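PDB 1FX4: receptor-type adenylate cyclase GRESAG 4.3 from Trypanosoma brucei, which converts ATP to 3',5'-cyclic AMP and diphosphate through its magnesium-dependent cytoplasmic catalytic domain, and could act as a receptor for an unknown ligand. Local coordinates for residues 38-41 against 42-45. Numbering follows the deposited sequence.
Sequences VATH and HRLI
His41 meets Ile45 and His42 on the tightly packed inner side of helix 34-51, an amphipathic alpha-helix of the class III cyclase catalytic domain. Ile45 CD1 lies over one face of the His41 ring in a CH-pi contact, 3.6 Å from the ring centroid and 23° off the ring normal. His42 ND1 lies at the edge of the His41 ring, in its plane, and the two ND1 atoms share a hydrogen bond of 2.9 Å; either may donate. This bond probably fixes how both rings turn, their planes at 46°. His41 CG is anti to the backbone N, which sends the ring out from the helix flank, where Ile45 CD1 reaches back to it. Phe85 of helix 71-87 and Ile20 of strand 13-20 help bury it. The bound magnesium ion is about 8 Å from the His41 side chain.

Four i to i+4 backbone bonds run round the helix beneath both sides. On the looser outer side, Ala39 and Arg43 are exposed. Arg43 bends at chi3 and lays one guanidinium face over Thr40 CA. Thr40 OG1 is hydrogen-bonded to Asp36 O. Arg43 NH2 adds only a weak bond to Thr40 OG1, 3.2 Å long and bent to 128°.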
# COMPACT_ATOMS: atom_id res chain seq x y z
N VAL A 38 -8.80 -8.71 -10.16
CA VAL A 38 -8.12 -8.54 -8.89
C VAL A 38 -8.91 -9.19 -7.76
O VAL A 38 -8.33 -9.75 -6.84
CB VAL A 38 -7.84 -7.07 -8.55
CG1 VAL A 38 -7.26 -6.95 -7.15
CG2 VAL A 38 -6.85 -6.50 -9.56
N ALA A 39 -10.24 -9.13 -7.84
CA ALA A 39 -11.08 -9.75 -6.82
C ALA A 39 -10.84 -11.26 -6.87
O ALA A 39 -10.76 -11.91 -5.84
CB ALA A 39 -12.55 -9.42 -7.07
N THR A 40 -10.70 -11.80 -8.09
CA THR A 40 -10.46 -13.23 -8.27
C THR A 40 -9.08 -13.56 -7.68
O THR A 40 -8.92 -14.53 -6.94
CB THR A 40 -10.51 -13.60 -9.77
OG1 THR A 40 -11.84 -13.34 -10.26
CG2 THR A 40 -10.17 -15.06 -10.00
N HIS A 41 -8.11 -12.70 -7.98
CA HIS A 41 -6.74 -12.83 -7.48
C HIS A 41 -6.77 -12.94 -5.96
O HIS A 41 -6.16 -13.87 -5.40
CB HIS A 41 -5.93 -11.60 -7.97
CG HIS A 41 -4.69 -11.31 -7.18
ND1 HIS A 41 -4.71 -10.58 -6.01
CD2 HIS A 41 -3.39 -11.51 -7.48
CE1 HIS A 41 -3.47 -10.35 -5.62
NE2 HIS A 41 -2.65 -10.90 -6.49
N HIS A 42 -7.50 -12.05 -5.30
CA HIS A 42 -7.58 -12.09 -3.83
C HIS A 42 -8.22 -13.38 -3.32
O HIS A 42 -7.79 -13.96 -2.32
CB HIS A 42 -8.35 -10.91 -3.26
CG HIS A 42 -7.55 -9.64 -3.21
ND1 HIS A 42 -6.57 -9.35 -4.13
CD2 HIS A 42 -7.56 -8.61 -2.34
CE1 HIS A 42 -6.00 -8.20 -3.82
NE2 HIS A 42 -6.59 -7.72 -2.74
N ARG A 43 -9.28 -13.82 -3.99
CA ARG A 43 -9.96 -15.05 -3.57
C ARG A 43 -9.04 -16.26 -3.72
O ARG A 43 -8.99 -17.11 -2.84
CB ARG A 43 -11.24 -15.28 -4.37
CG ARG A 43 -12.44 -14.56 -3.85
CD ARG A 43 -13.72 -15.16 -4.43
NE ARG A 43 -13.59 -15.47 -5.86
CZ ARG A 43 -13.73 -14.59 -6.85
NH1 ARG A 43 -14.01 -13.32 -6.59
NH2 ARG A 43 -13.54 -14.98 -8.10
N LEU A 44 -8.32 -16.35 -4.83
CA LEU A 44 -7.42 -17.47 -5.07
C LEU A 44 -6.33 -17.50 -4.02
O LEU A 44 -6.06 -18.54 -3.41
CB LEU A 44 -6.77 -17.40 -6.45
CG LEU A 44 -7.67 -17.47 -7.68
CD1 LEU A 44 -6.81 -17.33 -8.93
CD2 LEU A 44 -8.42 -18.81 -7.69
N ILE A 45 -5.70 -16.34 -3.79
CA ILE A 45 -4.64 -16.29 -2.81
C ILE A 45 -5.11 -16.61 -1.39
O ILE A 45 -4.44 -17.32 -0.66
CB ILE A 45 -3.86 -14.95 -2.87
CG1 ILE A 45 -3.13 -14.89 -4.22
CG2 ILE A 45 -2.90 -14.85 -1.70
CD1 ILE A 45 -2.44 -13.53 -4.50